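Local coordinates for hypothetical nigD-like protein (Bacteroides caccae, PDB 3QWN) that probably acts as an immunity protein of the NigD-like family, pairing an N-terminal OB domain with a C-terminal beta sandwich, at residues 34-39 and 68-73; 13-18 and 57-62; 122-127 and 153-158; 116-121 and 160-165; 142-147 and 182-187. One frame throughout, in Å; residues are numbered along the deposited sequence.

Interactions 1 and 2 lie in the N-terminal OB domain, their centres about 7 Å apart. They share one five-strand sheet of order 1-2-3-5-4 in which strands 68-77 and 52-63 are neighbours; their segments alternate along the chain. Interactions 3, 4 and 5 come later, in the C-terminal beta sandwich. There interaction 4 pairs strands of the three-strand antiparallel sheet, interaction 3 joins the loops about 10 Å away (centre to centre), nested within the loop that interaction 4 closes, and interaction 5 builds the opposing mixed sheet. Leu164 and Leu116 of interaction 4 pack on Leu147 of interaction 5, joining the two sheets, while Phe14 of interaction 2 touches Tyr163, Leu164 and Ser165, bringing the two domains together.

Interaction 1: residues 34-39 and 68-73; sequences EALTVS and ATAVIY
The peptide groups of Thr37 and Ala70 are the flat groups that meet between residues 34-39 and 68-73. Ala70 N donates to Thr37 O at 3.0 Å, nearly straight at 168°. The Ala70 carbonyl takes Ser39 N at 2.9 Å from Ala70 O, in a more bent bond, and the CA of Val38 also approaches that oxygen. These bonds flank the single parallel bridge, Val38 with Ala70. Strands three and five of an OB fold pair in just this parallel way, and the order 1-2-3-5-4 of this sheet matches it.

One face carries the apolar side chains. Leu36 CD2 reaches Ala68 CB at 4.0 Å, and Val38 crosses Ile72 at about a right angle, with Val38 CG2 3.7 Å from Ile72 CD1. On the other face the hydroxyls of Ser39 and Thr69 meet, Ser39 OG being 2.8 Å from Thr69 OG1. Both oxygens sit between the backbone N and the carbonyl carbon of their own residue (chi1 54° for Ser39), which brings them together. Where the strands part, a water accepts from Thr37 N and donates to Ala68 O, 2.8 Å away.

With axes 46° apart, direct pairing is brief; the water and the hydroxyl pair extend polar bonding past the bridge, which implies a seam where polar links carry on beyond the short bridge, beside an apolar face.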
# COMPACT_ATOMS: atom_id res chain seq x y z
N GLU A 34 10.58 -7.35 -14.54
CA GLU A 34 11.23 -8.53 -13.98
C GLU A 34 12.23 -8.09 -12.90
O GLU A 34 12.65 -6.94 -12.86
CB GLU A 34 11.92 -9.28 -15.13
CG GLU A 34 11.67 -10.79 -15.16
CD GLU A 34 10.29 -11.24 -15.60
OE1 GLU A 34 9.93 -11.00 -16.78
OE2 GLU A 34 9.58 -11.86 -14.78
N ALA A 35 12.60 -9.02 -12.02
CA ALA A 35 13.55 -8.83 -10.93
C ALA A 35 14.90 -8.39 -11.46
O ALA A 35 15.33 -8.87 -12.52
CB ALA A 35 13.73 -10.13 -10.14
N LEU A 36 15.53 -7.47 -10.76
CA LEU A 36 16.83 -6.94 -11.13
C LEU A 36 17.81 -7.09 -9.99
O LEU A 36 17.44 -6.85 -8.84
CB LEU A 36 16.74 -5.46 -11.49
CG LEU A 36 15.98 -5.06 -12.73
CD1 LEU A 36 15.56 -3.62 -12.63
CD2 LEU A 36 16.81 -5.28 -13.98
N THR A 37 19.04 -7.46 -10.33
CA THR A 37 20.15 -7.50 -9.39
C THR A 37 20.48 -6.03 -9.07
O THR A 37 20.48 -5.21 -9.99
CB THR A 37 21.33 -8.27 -10.02
OG1 THR A 37 21.01 -9.65 -10.10
CG2 THR A 37 22.62 -8.11 -9.24
N VAL A 38 20.70 -5.69 -7.80
CA VAL A 38 21.06 -4.33 -7.37
C VAL A 38 22.57 -4.21 -7.51
O VAL A 38 23.29 -4.74 -6.66
CB VAL A 38 20.56 -4.00 -5.94
CG1 VAL A 38 21.13 -2.68 -5.43
CG2 VAL A 38 19.03 -3.99 -5.87
N SER A 39 23.06 -3.48 -8.54
CA SER A 39 24.49 -3.27 -8.75
C SER A 39 25.06 -2.26 -7.74
O SER A 39 26.24 -2.32 -7.41
CB SER A 39 24.78 -2.81 -10.19
OG SER A 39 24.05 -1.66 -10.59
N ALA A 68 20.29 -5.65 -17.54
CA ALA A 68 20.19 -4.40 -16.79
C ALA A 68 20.37 -4.66 -15.29
O ALA A 68 20.14 -5.77 -14.82
CB ALA A 68 18.83 -3.75 -17.04
N THR A 69 20.76 -3.63 -14.54
CA THR A 69 20.90 -3.74 -13.09
C THR A 69 20.21 -2.55 -12.49
O THR A 69 19.90 -1.63 -13.21
CB THR A 69 22.36 -3.88 -12.62
OG1 THR A 69 23.10 -2.73 -13.02
CG2 THR A 69 23.04 -5.13 -13.14
N ALA A 70 19.93 -2.58 -11.21
CA ALA A 70 19.28 -1.47 -10.53
C ALA A 70 20.27 -0.77 -9.62
O ALA A 70 21.03 -1.43 -8.93
CB ALA A 70 18.10 -1.98 -9.70
N VAL A 71 20.22 0.58 -9.61
CA VAL A 71 20.95 1.48 -8.73
C VAL A 71 19.89 2.16 -7.85
O VAL A 71 18.97 2.80 -8.40
CB VAL A 71 21.84 2.49 -9.48
CG1 VAL A 71 22.53 3.44 -8.50
CG2 VAL A 71 22.88 1.75 -10.29
N ILE A 72 19.97 1.97 -6.52
CA ILE A 72 19.00 2.52 -5.58
C ILE A 72 19.50 3.85 -5.05
O ILE A 72 20.60 3.93 -4.51
CB ILE A 72 18.66 1.52 -4.42
CG1 ILE A 72 18.06 0.21 -5.00
CG2 ILE A 72 17.74 2.15 -3.35
CD1 ILE A 72 18.08 -0.96 -4.01
N TYR A 73 18.67 4.88 -5.15
CA TYR A 73 19.00 6.23 -4.67
C TYR A 73 18.28 6.53 -3.36
O TYR A 73 18.83 7.24 -2.54
CB TYR A 73 18.69 7.29 -5.75
CG TYR A 73 19.60 7.13 -6.95
CD1 TYR A 73 20.92 7.59 -6.91
CD2 TYR A 73 19.16 6.48 -8.10
CE1 TYR A 73 21.79 7.37 -7.98
CE2 TYR A 73 20.01 6.28 -9.18
CZ TYR A 73 21.33 6.72 -9.12
OH TYR A 73 22.16 6.53 -10.20
O HOH W 1 20.03 -8.02 -13.18

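Interaction 2: residues 13-18 and 57-62; sequences EFVTVK and SNYETL
Glu13 and Ser57 form a hydrogen-bonded antiparallel pair, Glu13 N donating to Ser57 O at 2.9 Å and Ser57 N returning a bond of the same length to Glu13 O. Beside this tight end the two methyls of Val15 divide their work: CG2 rests on Ser57 CB at 3.7 Å, CG1 on Tyr59 CE1. The hydroxyl of Ser57 turns instead to Ser74 O. Pairing of strands 13-19 and 52-63 joins the first and last strands of the five-strand sheet, as the OB fold requires for closure, and the segments cross at 81°.

Towards the Glu13 carboxylate the contact is looser and wetter. Tyr59 OH donates to Glu13 OE1 across 3.1 Å, arriving on the syn side but 34° out of the carboxylate plane, while carboxylate and ring planes stand 55° apart. One water lies over the centre of a face of the Tyr59 ring, 2.8 Å from Tyr59 O and 3.2 Å from Glu13 OE2.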
# COMPACT_ATOMS: atom_id res chain seq x y z
N GLU A 13 8.63 4.85 -6.41
CA GLU A 13 7.88 3.72 -6.96
C GLU A 13 7.64 2.64 -5.90
O GLU A 13 8.47 2.47 -5.02
CB GLU A 13 8.67 3.08 -8.10
CG GLU A 13 8.50 3.70 -9.47
CD GLU A 13 9.27 2.94 -10.55
OE1 GLU A 13 9.07 1.70 -10.71
OE2 GLU A 13 10.13 3.59 -11.19
N PHE A 14 6.54 1.88 -6.03
CA PHE A 14 6.21 0.70 -5.23
C PHE A 14 7.03 -0.43 -5.79
O PHE A 14 6.90 -0.74 -6.98
CB PHE A 14 4.68 0.37 -5.33
CG PHE A 14 3.74 1.30 -4.58
CD1 PHE A 14 3.49 2.59 -5.04
CD2 PHE A 14 3.11 0.88 -3.41
CE1 PHE A 14 2.67 3.46 -4.32
CE2 PHE A 14 2.26 1.75 -2.70
CZ PHE A 14 2.03 3.02 -3.18
N VAL A 15 7.91 -1.01 -4.98
CA VAL A 15 8.78 -2.13 -5.38
C VAL A 15 8.87 -3.11 -4.23
O VAL A 15 8.40 -2.85 -3.10
CB VAL A 15 10.23 -1.65 -5.82
CG1 VAL A 15 10.20 -0.71 -7.04
CG2 VAL A 15 11.02 -1.03 -4.66
N THR A 16 9.51 -4.25 -4.53
CA THR A 16 9.89 -5.26 -3.55
C THR A 16 11.43 -5.31 -3.55
O THR A 16 12.05 -5.24 -4.61
CB THR A 16 9.23 -6.61 -3.83
OG1 THR A 16 7.82 -6.42 -3.86
CG2 THR A 16 9.55 -7.65 -2.78
N VAL A 17 12.04 -5.34 -2.39
CA VAL A 17 13.50 -5.48 -2.29
C VAL A 17 13.80 -6.76 -1.52
O VAL A 17 13.01 -7.14 -0.66
CB VAL A 17 14.25 -4.27 -1.70
CG1 VAL A 17 14.16 -3.06 -2.61
CG2 VAL A 17 13.77 -3.93 -0.28
N LYS A 18 14.92 -7.42 -1.84
CA LYS A 18 15.41 -8.60 -1.14
C LYS A 18 16.82 -8.32 -0.69
O LYS A 18 17.59 -7.64 -1.39
CB LYS A 18 15.38 -9.89 -1.99
CG LYS A 18 14.10 -10.10 -2.79
CD LYS A 18 13.90 -11.54 -3.24
CE LYS A 18 12.49 -11.66 -3.81
NZ LYS A 18 12.21 -12.96 -4.47
N SER A 57 10.73 3.38 -3.39
CA SER A 57 12.12 3.58 -3.79
C SER A 57 12.26 4.49 -4.97
O SER A 57 11.47 4.44 -5.92
CB SER A 57 12.75 2.22 -4.13
OG SER A 57 14.12 2.28 -4.47
N ASN A 58 13.35 5.24 -4.95
CA ASN A 58 13.87 5.99 -6.07
C ASN A 58 15.07 5.17 -6.55
O ASN A 58 16.04 4.96 -5.81
CB ASN A 58 14.25 7.43 -5.75
CG ASN A 58 14.74 8.18 -6.96
OD1 ASN A 58 15.92 8.31 -7.19
ND2 ASN A 58 13.86 8.59 -7.83
N TYR A 59 14.98 4.66 -7.77
CA TYR A 59 16.03 3.83 -8.33
C TYR A 59 16.07 4.05 -9.82
O TYR A 59 15.07 4.48 -10.41
CB TYR A 59 15.76 2.32 -8.00
CG TYR A 59 14.66 1.71 -8.83
CD1 TYR A 59 13.32 1.89 -8.51
CD2 TYR A 59 14.96 0.98 -9.98
CE1 TYR A 59 12.30 1.32 -9.28
CE2 TYR A 59 13.95 0.43 -10.78
CZ TYR A 59 12.62 0.60 -10.42
OH TYR A 59 11.61 0.05 -11.19
N GLU A 60 17.16 3.62 -10.45
CA GLU A 60 17.19 3.65 -11.90
C GLU A 60 17.73 2.32 -12.42
O GLU A 60 18.47 1.63 -11.74
CB GLU A 60 17.95 4.86 -12.46
CG GLU A 60 19.46 4.78 -12.52
CD GLU A 60 20.05 5.96 -13.27
OE1 GLU A 60 19.35 6.54 -14.14
OE2 GLU A 60 21.23 6.29 -13.00
N THR A 61 17.31 1.97 -13.63
CA THR A 61 17.72 0.77 -14.35
C THR A 61 18.84 1.15 -15.32
O THR A 61 18.65 2.09 -16.11
CB THR A 61 16.47 0.23 -15.05
OG1 THR A 61 15.61 -0.28 -14.02
CG2 THR A 61 16.77 -0.84 -16.08
N LEU A 62 20.00 0.44 -15.28
CA LEU A 62 21.09 0.69 -16.23
C LEU A 62 21.28 -0.54 -17.09
O LEU A 62 21.47 -1.64 -16.55
CB LEU A 62 22.43 1.04 -15.54
CG LEU A 62 22.47 1.93 -14.33
CD1 LEU A 62 23.73 1.69 -13.61
CD2 LEU A 62 22.38 3.37 -14.70
O HOH W 2 13.10 4.12 -12.36
O HOH W 3 12.01 5.67 -9.53

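Interaction 3: residues 122-127 and 153-158; sequences GGKQHV and GDEEYY
His126 and Asp154 are joined by a short, nearly straight hydrogen bond, His126 NE2 donating to Asp154 OD2 over 2.7 Å at 170°. The carboxylate oxygen lies at the ring edge, in the imidazole plane, and accepts the hydrogen bond through its anti lone pair, the one pointing away from OD1. Ring and carboxylate planes are 65° apart. Asp154 OD1 uses its syn lone pair for Gly122 N, 3.1 Å off. The carboxylate is delivered to both donors because Asp154 CG stands opposite the backbone N (chi1 -160°). OD2 has further partners: Asn121 N, and a water that donates to it at 3.1 Å and to Lys124 O at 2.8 Å. Across the imidazole, His126 ND1 is hydrogen-bonded to His149 NE2, which fixes the rotation of the ring.

These residues sit in the loops leading from strand 111-120 to 127-133 and from strand 142-150 to 158-167, each of which crosses from one sheet of the sandwich to the other. Asp154 thus ties one connection to the other, and at the start of strand 158-167 Tyr157 and Tyr158 form a classic beta bulge opposite Val120.

Apolar contact comes from Lys124, whose CB lies 3.8 Å from Asp154 CB. Charge is looser: the lysine chain bends at chi2 and carries NZ to 4.3 Å from Glu155 OE2, beyond salt-bridge range, while Glu155 OE1 bonds to Asn121 ND2.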
# COMPACT_ATOMS: atom_id res chain seq x y z
N GLY A 122 3.51 17.04 13.18
CA GLY A 122 4.62 16.23 13.67
C GLY A 122 4.43 15.70 15.07
O GLY A 122 3.56 16.15 15.83
N GLY A 123 5.28 14.73 15.41
CA GLY A 123 5.35 14.11 16.73
C GLY A 123 4.27 13.11 17.05
O GLY A 123 4.26 12.55 18.15
N LYS A 124 3.32 12.90 16.11
CA LYS A 124 2.20 11.97 16.25
C LYS A 124 2.23 10.97 15.13
O LYS A 124 2.48 11.34 13.97
CB LYS A 124 0.86 12.71 16.29
CG LYS A 124 0.53 13.17 17.69
CD LYS A 124 0.71 14.65 17.86
CE LYS A 124 0.26 15.10 19.22
NZ LYS A 124 0.19 16.58 19.28
N GLN A 125 2.05 9.69 15.48
CA GLN A 125 2.07 8.58 14.54
C GLN A 125 0.71 8.45 13.89
O GLN A 125 -0.31 8.45 14.57
CB GLN A 125 2.50 7.27 15.24
CG GLN A 125 2.74 6.05 14.34
CD GLN A 125 3.79 6.24 13.25
OE1 GLN A 125 4.89 6.76 13.47
NE2 GLN A 125 3.48 5.79 12.05
N HIS A 126 0.70 8.40 12.55
CA HIS A 126 -0.49 8.23 11.76
C HIS A 126 -0.61 6.72 11.55
O HIS A 126 0.31 6.08 11.04
CB HIS A 126 -0.42 9.03 10.45
CG HIS A 126 -0.59 10.51 10.67
ND1 HIS A 126 -1.77 11.16 10.37
CD2 HIS A 126 0.28 11.41 11.18
CE1 HIS A 126 -1.58 12.43 10.67
NE2 HIS A 126 -0.36 12.63 11.17
N VAL A 127 -1.68 6.15 12.10
CA VAL A 127 -1.90 4.71 12.06
C VAL A 127 -2.97 4.40 11.02
O VAL A 127 -4.07 4.96 11.05
CB VAL A 127 -2.25 4.11 13.47
CG1 VAL A 127 -2.36 2.59 13.41
CG2 VAL A 127 -1.21 4.53 14.52
N GLY A 153 -4.50 12.99 16.98
CA GLY A 153 -4.61 14.41 17.29
C GLY A 153 -3.64 15.33 16.57
O GLY A 153 -3.60 16.53 16.88
N ASP A 154 -2.87 14.79 15.61
CA ASP A 154 -1.92 15.59 14.82
C ASP A 154 -2.67 16.70 14.07
O ASP A 154 -3.74 16.44 13.51
CB ASP A 154 -1.15 14.70 13.82
CG ASP A 154 0.14 15.30 13.32
OD1 ASP A 154 0.69 16.19 14.01
OD2 ASP A 154 0.63 14.86 12.27
N GLU A 155 -2.13 17.94 14.11
CA GLU A 155 -2.74 19.10 13.46
C GLU A 155 -2.67 18.95 11.93
O GLU A 155 -1.80 18.26 11.43
CB GLU A 155 -2.05 20.41 13.91
CG GLU A 155 -2.19 20.72 15.40
CD GLU A 155 -1.24 20.01 16.35
OE1 GLU A 155 -0.30 19.32 15.88
OE2 GLU A 155 -1.43 20.15 17.58
N GLU A 156 -3.61 19.55 11.21
CA GLU A 156 -3.68 19.45 9.76
C GLU A 156 -3.02 20.68 9.14
O GLU A 156 -3.71 21.58 8.66
CB GLU A 156 -5.16 19.30 9.33
CG GLU A 156 -5.76 18.01 9.86
CD GLU A 156 -7.22 17.77 9.58
OE1 GLU A 156 -7.95 18.74 9.29
OE2 GLU A 156 -7.65 16.60 9.69
N TYR A 157 -1.67 20.71 9.17
CA TYR A 157 -0.91 21.86 8.71
C TYR A 157 -0.24 21.70 7.34
O TYR A 157 -0.29 22.63 6.53
CB TYR A 157 0.20 22.21 9.73
CG TYR A 157 -0.22 22.74 11.08
CD1 TYR A 157 -1.54 23.14 11.33
CD2 TYR A 157 0.70 22.88 12.11
CE1 TYR A 157 -1.91 23.69 12.56
CE2 TYR A 157 0.34 23.42 13.35
CZ TYR A 157 -0.97 23.81 13.58
OH TYR A 157 -1.27 24.33 14.82
N TYR A 158 0.48 20.59 7.13
CA TYR A 158 1.31 20.39 5.92
C TYR A 158 0.95 19.14 5.16
O TYR A 158 0.67 18.11 5.76
CB TYR A 158 2.83 20.31 6.30
CG TYR A 158 3.25 21.26 7.39
CD1 TYR A 158 3.22 22.64 7.20
CD2 TYR A 158 3.69 20.78 8.62
CE1 TYR A 158 3.60 23.51 8.22
CE2 TYR A 158 4.06 21.65 9.65
CZ TYR A 158 4.03 23.02 9.43
OH TYR A 158 4.38 23.88 10.44
O HOH W 4 3.46 13.55 12.54

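Interaction 4: residues 116-121 and 160-165; sequences LNLKVN and RRAYLS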
# COMPACT_ATOMS: atom_id res chain seq x y z
N LEU A 116 -1.83 8.30 -0.72
CA LEU A 116 -2.74 9.19 -0.02
C LEU A 116 -2.11 10.54 0.21
O LEU A 116 -0.89 10.65 0.28
CB LEU A 116 -3.15 8.59 1.35
CG LEU A 116 -3.71 7.17 1.38
CD1 LEU A 116 -3.97 6.74 2.82
CD2 LEU A 116 -4.99 7.03 0.54
N ASN A 117 -2.94 11.57 0.32
CA ASN A 117 -2.47 12.88 0.73
C ASN A 117 -3.11 13.18 2.07
O ASN A 117 -4.33 13.04 2.24
CB ASN A 117 -2.71 14.02 -0.28
CG ASN A 117 -1.97 15.26 0.14
OD1 ASN A 117 -0.73 15.33 0.09
ND2 ASN A 117 -2.70 16.21 0.73
N LEU A 118 -2.26 13.53 3.01
CA LEU A 118 -2.56 13.85 4.40
C LEU A 118 -2.15 15.27 4.72
O LEU A 118 -1.21 15.78 4.12
CB LEU A 118 -1.68 12.92 5.29
CG LEU A 118 -2.21 11.58 5.70
CD1 LEU A 118 -2.25 10.62 4.53
CD2 LEU A 118 -1.30 11.01 6.74
N LYS A 119 -2.79 15.84 5.71
CA LYS A 119 -2.42 17.12 6.28
C LYS A 119 -1.94 16.75 7.68
O LYS A 119 -2.70 16.17 8.47
CB LYS A 119 -3.56 18.17 6.22
CG LYS A 119 -3.67 18.90 4.86
CD LYS A 119 -2.95 20.26 4.85
CE LYS A 119 -3.42 21.20 3.77
NZ LYS A 119 -2.68 22.50 3.82
N VAL A 120 -0.63 16.93 7.91
CA VAL A 120 0.06 16.55 9.15
C VAL A 120 0.75 17.76 9.80
O VAL A 120 0.67 18.89 9.31
CB VAL A 120 1.12 15.43 8.85
CG1 VAL A 120 0.48 14.22 8.18
CG2 VAL A 120 2.30 15.97 8.02
N ASN A 121 1.40 17.51 10.94
CA ASN A 121 2.27 18.45 11.62
C ASN A 121 3.52 17.66 12.02
O ASN A 121 4.43 17.54 11.20
CB ASN A 121 1.58 19.14 12.78
CG ASN A 121 2.48 20.12 13.51
OD1 ASN A 121 3.56 20.53 13.04
ND2 ASN A 121 2.07 20.51 14.71
N ARG A 160 1.46 15.83 3.13
CA ARG A 160 2.39 14.72 3.17
C ARG A 160 1.72 13.53 2.55
O ARG A 160 0.54 13.28 2.79
CB ARG A 160 2.82 14.41 4.63
CG ARG A 160 4.12 13.59 4.77
CD ARG A 160 3.97 12.45 5.79
NE ARG A 160 4.25 12.86 7.17
CZ ARG A 160 3.84 12.21 8.27
NH1 ARG A 160 3.11 11.10 8.16
NH2 ARG A 160 4.14 12.68 9.47
N ARG A 161 2.45 12.81 1.73
CA ARG A 161 1.96 11.58 1.12
C ARG A 161 2.20 10.40 2.00
O ARG A 161 3.20 10.37 2.74
CB ARG A 161 2.64 11.33 -0.22
CG ARG A 161 2.10 12.21 -1.33
CD ARG A 161 2.65 11.82 -2.67
NE ARG A 161 2.00 12.59 -3.73
CZ ARG A 161 2.09 12.31 -5.02
NH1 ARG A 161 2.80 11.26 -5.43
NH2 ARG A 161 1.45 13.05 -5.91
N ALA A 162 1.29 9.44 1.94
CA ALA A 162 1.37 8.16 2.62
C ALA A 162 1.18 7.08 1.58
O ALA A 162 0.47 7.29 0.60
CB ALA A 162 0.36 8.05 3.74
N TYR A 163 1.86 5.97 1.76
CA TYR A 163 1.84 4.88 0.80
C TYR A 163 1.36 3.61 1.46
O TYR A 163 1.93 3.19 2.46
CB TYR A 163 3.26 4.71 0.21
CG TYR A 163 3.80 5.99 -0.38
CD1 TYR A 163 3.47 6.38 -1.68
CD2 TYR A 163 4.63 6.84 0.36
CE1 TYR A 163 3.97 7.56 -2.24
CE2 TYR A 163 5.12 8.03 -0.18
CZ TYR A 163 4.81 8.38 -1.48
OH TYR A 163 5.34 9.54 -2.01
N LEU A 164 0.31 2.99 0.90
CA LEU A 164 -0.26 1.74 1.39
C LEU A 164 -0.25 0.66 0.30
O LEU A 164 -0.53 0.94 -0.85
CB LEU A 164 -1.72 1.97 1.86
CG LEU A 164 -1.94 2.43 3.31
CD1 LEU A 164 -1.51 3.89 3.53
CD2 LEU A 164 -3.37 2.29 3.68
N SER A 165 0.05 -0.58 0.68
CA SER A 165 -0.01 -1.75 -0.19
C SER A 165 -0.77 -2.78 0.58
O SER A 165 -0.24 -3.34 1.54
CB SER A 165 1.39 -2.23 -0.58
OG SER A 165 1.80 -1.76 -1.85
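Four backbone hydrogen bonds link Leu116 with Ala162 and Leu118 with Arg160, two bonds in each antiparallel pair; Leu116 N to Ala162 O measures 2.8 Å and is straight at 178°. Between them stands the non-hydrogen-bonded pair Asn117 and Arg161, where Arg161 CA approaches Leu116 O to 3.1 Å. The amide of Asn117 finds its partner in Asn159, ND2 bonding to OD1.

Apolar packing fills the face opposite Asn117. Leu118 CD1 touches Ala162 CB at 3.7 Å, and Leu116 CD1 meets Leu164 CD1 at 3.8 Å. All four side chains also contact Phe128 of the other sheet of the sandwich.

The third kind is a cation laid flat on a methyl. Bent at chi2 and chi3, Arg160 folds back so that Val120 CG1 lies over the centre of one guanidinium face, 3.9 Å above its plane, while Val120 CG2 is 3.8 Å from Arg160 NE. This face contact joins an exposed arginine to a buried valine: the flat, less polar face of the cation lies over Val120, and its charged group remains at the exposed rim.

Interaction 5: residues 142-147 and 182-187; sequences TVNMLL and TIKFKY
Lys184 runs alongside Asn144 and across Thr142. Its CB lies 3.7 Å from Asn144 OD1, CG 4.0 Å from Thr142 CG2, and CD closer to that methyl at 3.7 Å; CE still touches it. Extended beyond CG, the chain carries NZ past the methyl to a water 2.7 Å away, which donates to Thr142 OG1 at 3.3 Å. Thr142 OG1 is also bonded to Asn140 OD1, and Asn144 ND2 to Glu136 OE2.

The other face is apolar: SE of Met145, a selenomethionine, meets Ile183 CG2 at 3.7 Å, and Leu147 CB lies 3.7 Å from Phe185 CZ. Met145 and Ile183 also touch Leu112 of the facing sheet. Five backbone hydrogen bonds alternate from strand to strand, the regular ladder of a parallel pair within the mixed sheet of the sandwich, with axes only 21° apart.

At the Thr142-Asn144-Lys184 end the chemistry implies a divided sheet: the lysine's methylenes spread over a threonine methyl while its ammonium reaches water, and the opposite face belongs to the sandwich core.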
# COMPACT_ATOMS: atom_id res chain seq x y z
N THR A 142 -17.69 -9.92 -3.41
CA THR A 142 -17.36 -8.54 -3.05
C THR A 142 -16.66 -8.50 -1.69
O THR A 142 -17.16 -9.07 -0.71
CB THR A 142 -18.62 -7.66 -3.06
OG1 THR A 142 -19.22 -7.72 -4.36
CG2 THR A 142 -18.34 -6.21 -2.67
N VAL A 143 -15.50 -7.80 -1.65
CA VAL A 143 -14.72 -7.53 -0.44
C VAL A 143 -14.88 -6.03 -0.15
O VAL A 143 -14.42 -5.20 -0.95
CB VAL A 143 -13.23 -7.93 -0.58
CG1 VAL A 143 -12.45 -7.54 0.67
CG2 VAL A 143 -13.08 -9.42 -0.87
N ASN A 144 -15.55 -5.69 0.95
CA ASN A 144 -15.73 -4.30 1.34
C ASN A 144 -14.59 -3.89 2.25
O ASN A 144 -14.29 -4.57 3.22
CB ASN A 144 -17.08 -4.07 2.00
CG ASN A 144 -18.21 -4.14 1.02
OD1 ASN A 144 -18.35 -3.31 0.14
ND2 ASN A 144 -19.04 -5.16 1.14
N MSE A 145 -13.91 -2.79 1.88
CA MSE A 145 -12.77 -2.25 2.62
C MSE A 145 -13.01 -0.82 3.01
O MSE A 145 -13.42 -0.01 2.19
CB MSE A 145 -11.49 -2.35 1.81
CG MSE A 145 -11.05 -3.77 1.53
SE MSE A 145 -9.29 -3.76 0.78
CE MSE A 145 -9.15 -5.67 0.38
N LEU A 146 -12.79 -0.50 4.27
CA LEU A 146 -12.91 0.85 4.78
C LEU A 146 -11.57 1.24 5.36
O LEU A 146 -11.02 0.48 6.16
CB LEU A 146 -14.03 0.99 5.83
CG LEU A 146 -14.15 2.34 6.59
CD1 LEU A 146 -14.41 3.53 5.62
CD2 LEU A 146 -15.25 2.26 7.63
N LEU A 147 -11.04 2.40 4.94
CA LEU A 147 -9.78 2.87 5.46
C LEU A 147 -9.92 3.30 6.93
O LEU A 147 -10.81 4.08 7.28
CB LEU A 147 -9.19 4.03 4.62
CG LEU A 147 -7.81 4.52 5.06
CD1 LEU A 147 -6.72 3.54 4.69
CD2 LEU A 147 -7.53 5.88 4.53
N THR A 182 -14.28 -8.66 -6.22
CA THR A 182 -14.51 -7.23 -6.42
C THR A 182 -14.19 -6.48 -5.12
O THR A 182 -14.86 -6.67 -4.12
CB THR A 182 -15.95 -6.96 -6.91
OG1 THR A 182 -16.20 -7.70 -8.10
CG2 THR A 182 -16.20 -5.48 -7.18
N ILE A 183 -13.14 -5.67 -5.14
CA ILE A 183 -12.78 -4.90 -3.95
C ILE A 183 -13.46 -3.55 -4.06
O ILE A 183 -13.27 -2.84 -5.05
CB ILE A 183 -11.24 -4.77 -3.74
CG1 ILE A 183 -10.60 -6.18 -3.56
CG2 ILE A 183 -10.90 -3.83 -2.57
CD1 ILE A 183 -9.33 -6.32 -4.26
N LYS A 184 -14.27 -3.20 -3.05
CA LYS A 184 -14.97 -1.93 -2.95
C LYS A 184 -14.37 -1.16 -1.76
O LYS A 184 -14.60 -1.52 -0.61
CB LYS A 184 -16.47 -2.13 -2.83
CG LYS A 184 -17.08 -2.69 -4.11
CD LYS A 184 -18.58 -2.73 -4.01
CE LYS A 184 -19.20 -3.40 -5.21
NZ LYS A 184 -20.67 -3.27 -5.18
N PHE A 185 -13.55 -0.16 -2.07
CA PHE A 185 -12.82 0.63 -1.08
C PHE A 185 -13.51 1.95 -0.75
O PHE A 185 -13.81 2.74 -1.65
CB PHE A 185 -11.37 0.88 -1.57
CG PHE A 185 -10.54 1.75 -0.66
CD1 PHE A 185 -10.00 1.25 0.52
CD2 PHE A 185 -10.28 3.08 -1.00
CE1 PHE A 185 -9.24 2.07 1.35
CE2 PHE A 185 -9.51 3.90 -0.16
CZ PHE A 185 -8.99 3.38 1.01
N LYS A 186 -13.74 2.19 0.55
CA LYS A 186 -14.31 3.41 1.12
C LYS A 186 -13.29 4.09 2.02
O LYS A 186 -12.41 3.43 2.58
CB LYS A 186 -15.59 3.10 1.91
CG LYS A 186 -16.84 2.96 1.05
CD LYS A 186 -18.06 2.63 1.89
CE LYS A 186 -19.20 2.08 1.06
NZ LYS A 186 -20.46 1.96 1.85
N TYR A 187 -13.41 5.41 2.17
CA TYR A 187 -12.49 6.19 3.01
C TYR A 187 -13.14 7.53 3.35
O TYR A 187 -13.94 8.04 2.55
CB TYR A 187 -11.12 6.42 2.30
CG TYR A 187 -11.19 7.33 1.08
CD1 TYR A 187 -11.76 6.90 -0.11
CD2 TYR A 187 -10.69 8.63 1.14
CE1 TYR A 187 -11.86 7.76 -1.21
CE2 TYR A 187 -10.80 9.50 0.04
CZ TYR A 187 -11.36 9.05 -1.13
OH TYR A 187 -11.39 9.90 -2.23
O HOH W 5 -21.71 -5.70 -4.94